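Local coordinates for beta-D-glucoside glucohydrolase (Trichoderma reesei, PDB 4I8D), which probably hydrolyses terminal, non-reducing beta-D-glucosyl residues with release of beta-D-glucose, a step in cellulose degradation, at residues A[619-624]-A[665-670]; A[527-532]-A[574-579]; A[479-484]-A[499-504]; A[452-457]-A[485-490]. All blocks are in the same frame, centred on the assembly; numbering follows the deposited sequence.

Interaction 1. Residues A[619-624]-A[665-670]; sequences TVDIAN and SGTATF
D621 and T667 form a non-hydrogen-bonded pair of two antiparallel strands, so no backbone N-H...O=C bond joins them directly, and the side chains supply the hydrogen bond. T667 OG1 donates to D621 OD1 at 2.5 Å, on the syn side but 31° out of the carboxylate plane. D621 CG lies beside its own backbone N (chi1 -83°), and T667 OG1 does likewise, which leaves T667 CG2 to meet T619 CG2 at 3.8 Å. The other carboxylate oxygen, OD2, pairs with R587 of strand 583-592. Backbone bonds flank this pair: A668 N reaches V620 O at 2.9 Å and I622 N reaches G666 O at 2.7 Å. On the reverse face V620 CG1, placed between the backbone N and the carbonyl carbon (chi1 56°), lies 3.9 Å from F670 CE2 and 4.2 Å from A668 CB. V698 and L658, from the second sheet of this fibronectin type III-like sandwich, pack against that apolar face. Replacing D621 by alanine would probably leave T667 OG1 without its acceptor and R587 without this countercharge. The strand pair is therefore two-sided: aliphatic and aromatic groups line the buried core, while a carboxylate tied to a hydroxyl and a guanidinium marks the outer face.

Interaction 2. Residues A[527-532]-A[574-579]; sequences GKLVYT and FGYGLS
K528 lies along the backbone of G575, Y576 and G577, and its side chain can be traced atom by atom. CB starts 3.5 Å from G575 O. CG, one bond further, comes to 3.8 Å from G577 CA, an approach that depends on the glycine: a CB modelled on G577 would collide with both K528 CG and G527 O. CD passes closest to the same carbonyl, 3.1 Å from G575 O. The chain is extended as far as CE and then bends at its last torsion (chi4 -73°), which turns NZ to a weak hydrogen bond with G577 O at 3.1 Å. NZ also donates to a water 2.9 Å away and forms a salt bridge with E632. E632 belongs to strand 630-639, whose V633 and Q635 also touch the lysine; the two irregular segments of the family 3 C-terminal domain thus meet the fibronectin type III-like sandwich here. Further along, the backbones pair directly. L529 N donates to Y576 O at 2.8 Å in a nearly straight bond (165° at the hydrogen), and G575 N returns one to L529 O at 2.7 Å, more bent at 142°. L529 O also sits above one face of the F574 ring, 3.9 Å from its plane and toward the rim, while V530 O lies at the ring edge, in plane. The F574 ring stacks with Y560 as well. Water bridges close both ends, one joining G527 O to L578 O and another joining T532 OG1 to F574 N. T532 OG1 also hydrogen-bonds to D559 of helix 559-565.

Interaction 3. Residues A[479-484]-A[499-504]; sequences VVVHSV and KAVVWA
V479 to V481 and V501 to W503 pair as neighbouring parallel strands of a beta-alpha-beta unit, linked through helix 490-493 within the mixed six-stranded sheet of the C-terminal domain. The strand axes diverge by only 14°, and the hydrogen bonds alternate as parallel pairing requires: V479 N to A500 O at 2.7 Å, V502 N to V479 O at 2.8 Å, V481 N to V502 O at 3.0 Å and A504 N to V481 O at 2.8 Å. One face carries V479, V481, V501 and W503. There the indole is placed by CG standing opposite the backbone N (chi1 -160°), and CZ3 of its six-membered ring meets V481 CG1 obliquely at 3.6 Å; the second branch of that valine, CG2, lies 4.1 Å from V501 CG1. On the reverse face V480 and V502 run side by side, CG2 of the first 3.9 Å from CB of the second, and L515 of helix 511-519 packs on V502. Past W503, the centre of an inverse gamma turn, A504 CB comes over one face of the H482 imidazole, a CH-pi contact 19° off the ring normal. W503 NE1 is hydrogen-bonded to Y531 OH. A leucine in place of W503 would probably leave Y531 OH without this partner and open a gap beside V481 CG1. Regular backbone bonding thus fixes the register, while branched aliphatic groups fill both faces, and the indole adds a polar link, W503 NE1 to Y531 OH, beside a largely aliphatic face.

Interaction 4. Residues A[452-457]-A[485-490]; sequences GDRNNL and GAIILE
R454 reaches A486 with the end of its guanidinium: NH2 points at A486 O, which lies at the edge of the group, near its plane, but the modelled separation is too short for a normal hydrogen bond, so the detail of this bond is doubtful. Bends at chi2 and chi3 (139° and 86°) carry the group there, and NH2 also comes to 3.8 Å from I487 CG1. NH1 lies 3.8 Å from G485 CA; a CB on that glycine would clash with NH1, so the missing side chain lets the arginine lie close. The two segments are loops leaving strands 431-438 and 477-483, which are adjacent and parallel in one sheet, and the first of these loops also contains E442 of the glucose pocket. Further along, L457 contributes on two fronts. Its CD2 sits over one face of the R454 guanidinium, 3.8 Å above the plane and toward the rim, while its CB packs on I488 CG1 at 3.9 Å. L457 O accepts from I488 N at 2.8 Å, with 162° at the hydrogen, and I487 CG2 flanks the same carbonyl oxygen at 3.5 Å. One residue beyond I488, L489 takes the N-cap position of helix 490-493.

In the fold
Interactions 2, 3 and 4 lie in the family 3 C-terminal domain and touch one another, with centres 12 to 17 Å apart. Interactions 3 and 4 alternate along the chain: strand 477-483 supplies one half of interaction 3 and runs on into the loop of interaction 4, so G485 and I487 pack on the W503 ring. Interaction 2 follows in sequence, its Y531 lying against G485 and A486. Interaction 1 comes last, within the fibronectin type III-like sandwich, its centre about 19 Å from that of interaction 2 and about 36 Å from that of interaction 4. Interaction 2 thus lies between the mixed six-stranded sheet and the sandwich, where the two domains join.

Interaction 1. Residues A[619-624]-A[665-670]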
loop_
_atom_site.group_PDB
_atom_site.type_symbol
_atom_site.label_atom_id
_atom_site.label_comp_id
_atom_site.label_asym_id
_atom_site.label_seq_id
_atom_site.Cartn_x
_atom_site.Cartn_y
_atom_site.Cartn_z
ATOM N N THR A 619 26.244 -0.585 7.532
ATOM C CA THR A 619 26.596 0.798 7.239
ATOM C C THR A 619 27.272 0.903 5.876
ATOM O O THR A 619 28.090 0.055 5.525
ATOM C CB THR A 619 27.572 1.325 8.326
ATOM O OG1 THR A 619 26.837 1.635 9.515
ATOM C CG2 THR A 619 28.358 2.561 7.862
ATOM N N VAL A 620 26.948 1.957 5.133
ATOM C CA VAL A 620 27.640 2.294 3.891
ATOM C C VAL A 620 27.611 3.814 3.710
ATOM O O VAL A 620 26.677 4.480 4.168
ATOM C CB VAL A 620 27.031 1.553 2.659
ATOM C CG1 VAL A 620 25.535 1.821 2.518
ATOM C CG2 VAL A 620 27.762 1.906 1.367
ATOM N N ASP A 621 28.641 4.354 3.063
ATOM C CA ASP A 621 28.717 5.778 2.749
ATOM C C ASP A 621 28.310 6.060 1.309
ATOM O O ASP A 621 28.858 5.468 0.367
ATOM C CB ASP A 621 30.128 6.313 3.009
ATOM C CG ASP A 621 30.361 6.683 4.474
ATOM O OD1 ASP A 621 29.479 6.410 5.328
ATOM O OD2 ASP A 621 31.434 7.256 4.771
ATOM N N ILE A 622 27.345 6.960 1.148
ATOM C CA ILE A 622 26.855 7.351 -0.169
ATOM C C ILE A 622 27.324 8.767 -0.496
ATOM O O ILE A 622 27.091 9.693 0.273
ATOM C CB ILE A 622 25.313 7.208 -0.271
ATOM C CG1 ILE A 622 24.920 5.760 -0.570
ATOM C CG2 ILE A 622 24.744 8.045 -1.404
ATOM C CD1 ILE A 622 25.105 4.784 0.571
ATOM N N ALA A 623 27.997 8.920 -1.633
ATOM C CA ALA A 623 28.541 10.215 -2.041
ATOM C C ALA A 623 27.961 10.645 -3.375
ATOM O O ALA A 623 27.980 9.879 -4.340
ATOM C CB ALA A 623 30.059 10.155 -2.121
ATOM N N ASN A 624 27.447 11.873 -3.425
ATOM C CA ASN A 624 26.878 12.438 -4.652
ATOM C C ASN A 624 27.984 12.802 -5.650
ATOM O O ASN A 624 28.537 13.905 -5.614
ATOM C CB ASN A 624 25.992 13.646 -4.316
ATOM C CG ASN A 624 25.331 14.273 -5.538
ATOM O OD1 ASN A 624 25.881 14.278 -6.643
ATOM N ND2 ASN A 624 24.145 14.840 -5.329
ATOM N N SER A 665 28.648 13.866 0.989
ATOM C CA SER A 665 28.680 12.471 1.394
ATOM C C SER A 665 27.858 12.247 2.665
ATOM O O SER A 665 27.739 13.147 3.494
ATOM C CB SER A 665 30.135 12.054 1.600
ATOM O OG SER A 665 30.235 10.940 2.462
ATOM N N GLY A 666 27.296 11.050 2.813
ATOM C CA GLY A 666 26.505 10.697 3.998
ATOM C C GLY A 666 26.498 9.203 4.286
ATOM O O GLY A 666 26.808 8.392 3.417
ATOM N N THR A 667 26.125 8.847 5.513
ATOM C CA THR A 667 26.105 7.455 5.965
ATOM C C THR A 667 24.683 6.911 6.059
ATOM O O THR A 667 23.837 7.479 6.747
ATOM C CB THR A 667 26.807 7.319 7.337
ATOM O OG1 THR A 667 28.201 7.579 7.178
ATOM C CG2 THR A 667 26.640 5.924 7.931
ATOM N N ALA A 668 24.432 5.805 5.369
ATOM C CA ALA A 668 23.161 5.104 5.479
ATOM C C ALA A 668 23.274 3.975 6.503
ATOM O O ALA A 668 24.202 3.155 6.439
ATOM C CB ALA A 668 22.737 4.559 4.126
ATOM N N THR A 669 22.325 3.940 7.439
ATOM C CA THR A 669 22.339 2.974 8.539
ATOM C C THR A 669 21.167 1.993 8.452
ATOM O O THR A 669 20.002 2.401 8.486
ATOM C CB THR A 669 22.331 3.698 9.910
ATOM O OG1 THR A 669 23.421 4.624 9.964
ATOM C CG2 THR A 669 22.458 2.706 11.077
ATOM N N PHE A 670 21.484 0.702 8.349
ATOM C CA PHE A 670 20.449 -0.336 8.274
ATOM C C PHE A 670 20.371 -1.138 9.572
ATOM O O PHE A 670 21.292 -1.887 9.911
ATOM C CB PHE A 670 20.671 -1.285 7.083
ATOM C CG PHE A 670 20.946 -0.586 5.781
ATOM C CD1 PHE A 670 19.949 0.135 5.134
ATOM C CD2 PHE A 670 22.201 -0.663 5.193
ATOM C CE1 PHE A 670 20.204 0.776 3.927
ATOM C CE2 PHE A 670 22.463 -0.029 3.987
ATOM C CZ PHE A 670 21.464 0.692 3.353
#

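Interaction 2. Residues A[527-532]-A[574-579]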
loop_
_atom_site.group_PDB
_atom_site.type_symbol
_atom_site.label_atom_id
_atom_site.label_comp_id
_atom_site.label_asym_id
_atom_site.label_seq_id
_atom_site.Cartn_x
_atom_site.Cartn_y
_atom_site.Cartn_z
ATOM N N GLY A 527 12.392 8.553 -6.750
ATOM C CA GLY A 527 11.592 7.335 -6.609
ATOM C C GLY A 527 12.261 6.095 -7.179
ATOM O O GLY A 527 13.074 6.180 -8.097
ATOM N N LYS A 528 11.933 4.940 -6.606
ATOM C CA LYS A 528 12.393 3.663 -7.116
ATOM C C LYS A 528 11.237 2.673 -7.121
ATOM O O LYS A 528 10.307 2.816 -6.340
ATOM C CB LYS A 528 13.595 3.150 -6.310
ATOM C CG LYS A 528 14.883 3.918 -6.613
ATOM C CD LYS A 528 16.076 3.400 -5.833
ATOM C CE LYS A 528 17.234 4.394 -5.806
ATOM N NZ LYS A 528 17.999 4.540 -7.076
ATOM N N LEU A 529 11.302 1.684 -8.014
ATOM C CA LEU A 529 10.229 0.707 -8.209
ATOM C C LEU A 529 9.993 -0.181 -6.997
ATOM O O LEU A 529 10.938 -0.647 -6.369
ATOM C CB LEU A 529 10.523 -0.184 -9.421
ATOM C CG LEU A 529 10.599 0.453 -10.807
ATOM C CD1 LEU A 529 11.247 -0.526 -11.774
ATOM C CD2 LEU A 529 9.228 0.891 -11.308
ATOM N N VAL A 530 8.719 -0.419 -6.691
ATOM C CA VAL A 530 8.334 -1.309 -5.595
ATOM C C VAL A 530 7.703 -2.594 -6.137
ATOM O O VAL A 530 7.031 -3.335 -5.406
ATOM C CB VAL A 530 7.432 -0.608 -4.547
ATOM C CG1 VAL A 530 8.154 0.597 -3.942
ATOM C CG2 VAL A 530 6.084 -0.198 -5.143
ATOM N N TYR A 531 7.954 -2.843 -7.429
ATOM C CA TYR A 531 7.557 -4.061 -8.129
ATOM C C TYR A 531 8.364 -4.182 -9.427
ATOM O O TYR A 531 8.964 -3.210 -9.880
ATOM C CB TYR A 531 6.052 -4.079 -8.406
ATOM C CG TYR A 531 5.490 -2.832 -9.067
ATOM C CD1 TYR A 531 5.918 -2.424 -10.334
ATOM C CD2 TYR A 531 4.505 -2.076 -8.437
ATOM C CE1 TYR A 531 5.402 -1.286 -10.935
ATOM C CE2 TYR A 531 3.977 -0.942 -9.037
ATOM C CZ TYR A 531 4.424 -0.552 -10.287
ATOM O OH TYR A 531 3.895 0.575 -10.887
ATOM N N THR A 532 8.384 -5.375 -10.015
ATOM C CA THR A 532 9.228 -5.647 -11.177
ATOM C C THR A 532 8.517 -5.317 -12.499
ATOM O O THR A 532 7.345 -5.648 -12.683
ATOM C CB THR A 532 9.719 -7.121 -11.156
ATOM O OG1 THR A 532 10.574 -7.336 -10.016
ATOM C CG2 THR A 532 10.486 -7.474 -12.419
ATOM N N PHE A 574 13.088 -4.605 -9.283
ATOM C CA PHE A 574 12.562 -4.044 -8.046
ATOM C C PHE A 574 13.629 -3.189 -7.366
ATOM O O PHE A 574 14.775 -3.623 -7.203
ATOM C CB PHE A 574 12.098 -5.167 -7.123
ATOM C CG PHE A 574 11.793 -4.726 -5.710
ATOM C CD1 PHE A 574 12.806 -4.644 -4.756
ATOM C CD2 PHE A 574 10.491 -4.436 -5.329
ATOM C CE1 PHE A 574 12.529 -4.261 -3.459
ATOM C CE2 PHE A 574 10.205 -4.047 -4.032
ATOM C CZ PHE A 574 11.226 -3.962 -3.096
ATOM N N GLY A 575 13.247 -1.972 -6.985
ATOM C CA GLY A 575 14.180 -1.019 -6.383
ATOM C C GLY A 575 15.003 -0.231 -7.394
ATOM O O GLY A 575 15.880 0.548 -7.013
ATOM N N TYR A 576 14.740 -0.445 -8.683
ATOM C CA TYR A 576 15.388 0.340 -9.733
ATOM C C TYR A 576 14.792 1.753 -9.839
ATOM O O TYR A 576 13.586 1.946 -9.669
ATOM C CB TYR A 576 15.282 -0.379 -11.082
ATOM C CG TYR A 576 15.740 0.438 -12.274
ATOM C CD1 TYR A 576 17.091 0.487 -12.633
ATOM C CD2 TYR A 576 14.825 1.152 -13.049
ATOM C CE1 TYR A 576 17.515 1.231 -13.722
ATOM C CE2 TYR A 576 15.244 1.896 -14.142
ATOM C CZ TYR A 576 16.587 1.928 -14.470
ATOM O OH TYR A 576 17.010 2.656 -15.549
ATOM N N GLY A 577 15.655 2.721 -10.135
ATOM C CA GLY A 577 15.256 4.103 -10.369
ATOM C C GLY A 577 16.476 4.932 -10.717
ATOM O O GLY A 577 17.547 4.734 -10.139
ATOM N N LEU A 578 16.323 5.846 -11.672
ATOM C CA LEU A 578 17.411 6.742 -12.082
ATOM C C LEU A 578 17.323 8.102 -11.381
ATOM O O LEU A 578 16.400 8.352 -10.604
ATOM C CB LEU A 578 17.418 6.937 -13.603
ATOM C CG LEU A 578 17.703 5.746 -14.526
ATOM C CD1 LEU A 578 17.805 6.221 -15.968
ATOM C CD2 LEU A 578 18.967 4.993 -14.123
ATOM N N SER A 579 18.283 8.975 -11.680
ATOM C CA SER A 579 18.412 10.278 -11.036
ATOM C C SER A 579 19.051 11.274 -12.000
ATOM O O SER A 579 19.699 10.869 -12.953
ATOM C CB SER A 579 19.275 10.133 -9.774
ATOM O OG SER A 579 19.679 11.395 -9.281
HETATM O O HOH W 1 13.867 7.722 -10.020
HETATM O O HOH W 2 17.150 7.118 -8.222
HETATM O O HOH W 3 13.189 -7.404 -10.370
#

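Interaction 3. Residues A[479-484]-A[499-504]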
loop_
_atom_site.group_PDB
_atom_site.type_symbol
_atom_site.label_atom_id
_atom_site.label_comp_id
_atom_site.label_asym_id
_atom_site.label_seq_id
_atom_site.Cartn_x
_atom_site.Cartn_y
_atom_site.Cartn_z
ATOM N N VAL A 479 8.102 9.651 -22.893
ATOM C CA VAL A 479 6.874 8.920 -22.592
ATOM C C VAL A 479 6.598 9.003 -21.095
ATOM O O VAL A 479 7.464 8.671 -20.286
ATOM C CB VAL A 479 6.949 7.440 -23.038
ATOM C CG1 VAL A 479 5.647 6.713 -22.720
ATOM C CG2 VAL A 479 7.256 7.337 -24.526
ATOM N N VAL A 480 5.398 9.454 -20.737
ATOM C CA VAL A 480 4.992 9.538 -19.337
ATOM C C VAL A 480 3.857 8.556 -19.048
ATOM O O VAL A 480 2.817 8.579 -19.712
ATOM C CB VAL A 480 4.607 10.981 -18.924
ATOM C CG1 VAL A 480 4.063 11.012 -17.506
ATOM C CG2 VAL A 480 5.814 11.903 -19.025
ATOM N N VAL A 481 4.079 7.702 -18.051
ATOM C CA VAL A 481 3.139 6.660 -17.648
ATOM C C VAL A 481 2.568 6.950 -16.263
ATOM O O VAL A 481 3.312 7.218 -15.309
ATOM C CB VAL A 481 3.841 5.288 -17.547
ATOM C CG1 VAL A 481 2.827 4.171 -17.353
ATOM C CG2 VAL A 481 4.720 5.027 -18.760
ATOM N N HIS A 482 1.249 6.881 -16.158
ATOM C CA HIS A 482 0.566 6.871 -14.871
ATOM C C HIS A 482 -0.144 5.539 -14.824
ATOM O O HIS A 482 -0.970 5.249 -15.691
ATOM C CB HIS A 482 -0.450 8.014 -14.781
ATOM C CG HIS A 482 0.167 9.373 -14.659
ATOM N ND1 HIS A 482 0.624 10.086 -15.745
ATOM C CD2 HIS A 482 0.383 10.157 -13.579
ATOM C CE1 HIS A 482 1.104 11.247 -15.340
ATOM N NE2 HIS A 482 0.966 11.317 -14.029
ATOM N N SER A 483 0.193 4.707 -13.842
ATOM C CA SER A 483 -0.321 3.331 -13.828
ATOM C C SER A 483 -0.510 2.718 -12.455
ATOM O O SER A 483 0.247 2.987 -11.528
ATOM C CB SER A 483 0.579 2.414 -14.655
ATOM O OG SER A 483 0.069 1.092 -14.658
ATOM N N VAL A 484 -1.521 1.862 -12.368
ATOM C CA VAL A 484 -1.823 1.076 -11.179
ATOM C C VAL A 484 -0.866 -0.110 -10.953
ATOM O O VAL A 484 -1.044 -0.890 -10.002
ATOM C CB VAL A 484 -3.254 0.506 -11.270
ATOM C CG1 VAL A 484 -4.286 1.626 -11.297
ATOM C CG2 VAL A 484 -3.384 -0.390 -12.494
ATOM N N LYS A 499 13.342 8.627 -25.925
ATOM C CA LYS A 499 14.592 8.977 -25.244
ATOM C C LYS A 499 14.468 8.969 -23.719
ATOM O O LYS A 499 15.478 8.947 -23.002
ATOM C CB LYS A 499 15.101 10.346 -25.715
ATOM C CG LYS A 499 15.388 10.482 -27.205
ATOM C CD LYS A 499 16.704 9.828 -27.606
ATOM C CE LYS A 499 17.534 10.738 -28.507
ATOM N NZ LYS A 499 16.827 11.226 -29.729
ATOM N N ALA A 500 13.229 8.994 -23.228
ATOM C CA ALA A 500 12.975 9.069 -21.792
ATOM C C ALA A 500 11.605 8.523 -21.426
ATOM O O ALA A 500 10.598 8.902 -22.031
ATOM C CB ALA A 500 13.115 10.507 -21.301
ATOM N N VAL A 501 11.579 7.639 -20.428
ATOM C CA VAL A 501 10.322 7.158 -19.844
ATOM C C VAL A 501 10.221 7.565 -18.371
ATOM O O VAL A 501 11.168 7.407 -17.601
ATOM C CB VAL A 501 10.143 5.630 -19.968
ATOM C CG1 VAL A 501 8.689 5.250 -19.722
ATOM C CG2 VAL A 501 10.574 5.147 -21.339
ATOM N N VAL A 502 9.054 8.081 -17.999
ATOM C CA VAL A 502 8.813 8.611 -16.667
ATOM C C VAL A 502 7.676 7.845 -15.996
ATOM O O VAL A 502 6.498 8.063 -16.301
ATOM C CB VAL A 502 8.490 10.119 -16.735
ATOM C CG1 VAL A 502 8.196 10.679 -15.354
ATOM C CG2 VAL A 502 9.642 10.876 -17.377
ATOM N N TRP A 503 8.047 6.939 -15.089
ATOM C CA TRP A 503 7.085 6.162 -14.312
ATOM C C TRP A 503 6.468 7.032 -13.210
ATOM O O TRP A 503 6.923 7.011 -12.057
ATOM C CB TRP A 503 7.756 4.920 -13.723
ATOM C CG TRP A 503 6.785 3.856 -13.329
ATOM C CD1 TRP A 503 6.369 3.548 -12.067
ATOM C CD2 TRP A 503 6.098 2.957 -14.210
ATOM N NE1 TRP A 503 5.469 2.506 -12.103
ATOM C CE2 TRP A 503 5.279 2.130 -13.407
ATOM C CE3 TRP A 503 6.091 2.773 -15.600
ATOM C CZ2 TRP A 503 4.465 1.132 -13.948
ATOM C CZ3 TRP A 503 5.282 1.785 -16.136
ATOM C CH2 TRP A 503 4.481 0.974 -15.313
ATOM N N ALA A 504 5.437 7.799 -13.578
ATOM C CA ALA A 504 4.862 8.792 -12.670
ATOM C C ALA A 504 4.028 8.180 -11.545
ATOM O O ALA A 504 3.841 8.808 -10.497
ATOM C CB ALA A 504 4.064 9.837 -13.436
#

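Interaction 4. Residues A[452-457]-A[485-490]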
loop_
_atom_site.group_PDB
_atom_site.type_symbol
_atom_site.label_atom_id
_atom_site.label_comp_id
_atom_site.label_asym_id
_atom_site.label_seq_id
_atom_site.Cartn_x
_atom_site.Cartn_y
_atom_site.Cartn_z
ATOM N N GLY A 452 -12.174 -5.402 -12.338
ATOM C CA GLY A 452 -11.331 -5.193 -11.153
ATOM C C GLY A 452 -9.865 -5.400 -11.494
ATOM O O GLY A 452 -9.112 -4.441 -11.675
ATOM N N ASP A 453 -9.468 -6.665 -11.594
ATOM C CA ASP A 453 -8.151 -7.031 -12.122
ATOM C C ASP A 453 -8.031 -6.652 -13.597
ATOM O O ASP A 453 -9.028 -6.588 -14.321
ATOM C CB ASP A 453 -7.892 -8.535 -11.950
ATOM C CG ASP A 453 -8.238 -9.036 -10.561
ATOM O OD1 ASP A 453 -7.724 -8.477 -9.569
ATOM O OD2 ASP A 453 -9.027 -9.989 -10.454
ATOM N N ARG A 454 -6.805 -6.395 -14.035
ATOM C CA ARG A 454 -6.532 -6.100 -15.437
ATOM C C ARG A 454 -6.609 -7.350 -16.322
ATOM O O ARG A 454 -6.225 -8.437 -15.909
ATOM C CB ARG A 454 -5.163 -5.446 -15.569
ATOM C CG ARG A 454 -5.161 -3.978 -15.192
ATOM C CD ARG A 454 -3.923 -3.644 -14.391
ATOM N NE ARG A 454 -2.776 -3.307 -15.222
ATOM C CZ ARG A 454 -1.511 -3.436 -14.836
ATOM N NH1 ARG A 454 -1.217 -3.917 -13.640
ATOM N NH2 ARG A 454 -0.538 -3.093 -15.662
ATOM N N ASN A 455 -7.123 -7.188 -17.534
ATOM C CA ASN A 455 -7.129 -8.273 -18.502
ATOM C C ASN A 455 -5.722 -8.531 -19.011
ATOM O O ASN A 455 -5.366 -9.673 -19.290
ATOM C CB ASN A 455 -8.058 -7.962 -19.679
ATOM C CG ASN A 455 -9.511 -7.838 -19.266
ATOM O OD1 ASN A 455 -10.076 -8.736 -18.644
ATOM N ND2 ASN A 455 -10.130 -6.728 -19.630
ATOM N N ASN A 456 -4.929 -7.468 -19.135
ATOM C CA ASN A 456 -3.569 -7.579 -19.648
ATOM C C ASN A 456 -2.618 -6.522 -19.077
ATOM O O ASN A 456 -3.039 -5.653 -18.311
ATOM C CB ASN A 456 -3.564 -7.580 -21.187
ATOM C CG ASN A 456 -4.157 -6.317 -21.775
ATOM O OD1 ASN A 456 -3.498 -5.282 -21.843
ATOM N ND2 ASN A 456 -5.408 -6.400 -22.212
ATOM N N LEU A 457 -1.333 -6.623 -19.431
ATOM C CA LEU A 457 -0.296 -5.728 -18.917
ATOM C C LEU A 457 0.164 -4.711 -19.965
ATOM O O LEU A 457 1.316 -4.270 -19.963
ATOM C CB LEU A 457 0.896 -6.543 -18.385
ATOM C CG LEU A 457 0.595 -7.622 -17.336
ATOM C CD1 LEU A 457 1.778 -8.560 -17.127
ATOM C CD2 LEU A 457 0.147 -6.994 -16.023
ATOM N N GLY A 485 0.120 -0.268 -11.836
ATOM C CA GLY A 485 1.004 -1.438 -11.804
ATOM C C GLY A 485 1.883 -1.580 -13.037
ATOM O O GLY A 485 1.825 -0.740 -13.946
ATOM N N ALA A 486 2.703 -2.636 -13.059
ATOM C CA ALA A 486 3.611 -2.901 -14.186
ATOM C C ALA A 486 2.909 -2.856 -15.539
ATOM O O ALA A 486 1.793 -3.330 -15.682
ATOM C CB ALA A 486 4.309 -4.244 -14.017
ATOM N N ILE A 487 3.573 -2.266 -16.521
ATOM C CA ILE A 487 3.121 -2.308 -17.895
ATOM C C ILE A 487 4.313 -2.755 -18.727
ATOM O O ILE A 487 5.429 -2.260 -18.528
ATOM C CB ILE A 487 2.642 -0.925 -18.374
ATOM C CG1 ILE A 487 1.395 -0.489 -17.597
ATOM C CG2 ILE A 487 2.362 -0.936 -19.869
ATOM C CD1 ILE A 487 0.974 0.936 -17.890
ATOM N N ILE A 488 4.084 -3.696 -19.644
ATOM C CA ILE A 488 5.144 -4.154 -20.535
ATOM C C ILE A 488 5.519 -2.999 -21.441
ATOM O O ILE A 488 4.651 -2.339 -22.023
ATOM C CB ILE A 488 4.745 -5.419 -21.327
ATOM C CG1 ILE A 488 4.257 -6.529 -20.371
ATOM C CG2 ILE A 488 5.903 -5.915 -22.189
ATOM C CD1 ILE A 488 5.254 -6.983 -19.306
ATOM N N LEU A 489 6.820 -2.749 -21.528
ATOM C CA LEU A 489 7.346 -1.547 -22.160
ATOM C C LEU A 489 8.219 -1.810 -23.392
ATOM O O LEU A 489 8.826 -0.878 -23.934
ATOM C CB LEU A 489 8.117 -0.724 -21.121
ATOM C CG LEU A 489 7.307 -0.037 -20.014
ATOM C CD1 LEU A 489 8.237 0.546 -18.952
ATOM C CD2 LEU A 489 6.363 1.038 -20.561
ATOM N N GLU A 490 8.257 -3.065 -23.847
ATOM C CA GLU A 490 9.184 -3.487 -24.917
ATOM C C GLU A 490 8.926 -2.848 -26.273
ATOM O O GLU A 490 9.877 -2.512 -26.987
ATOM C CB GLU A 490 9.247 -5.014 -25.032
ATOM C CG GLU A 490 9.690 -5.705 -23.743
ATOM C CD GLU A 490 10.971 -5.118 -23.176
ATOM O OE1 GLU A 490 10.920 -4.411 -22.143
ATOM O OE2 GLU A 490 12.032 -5.345 -23.789
#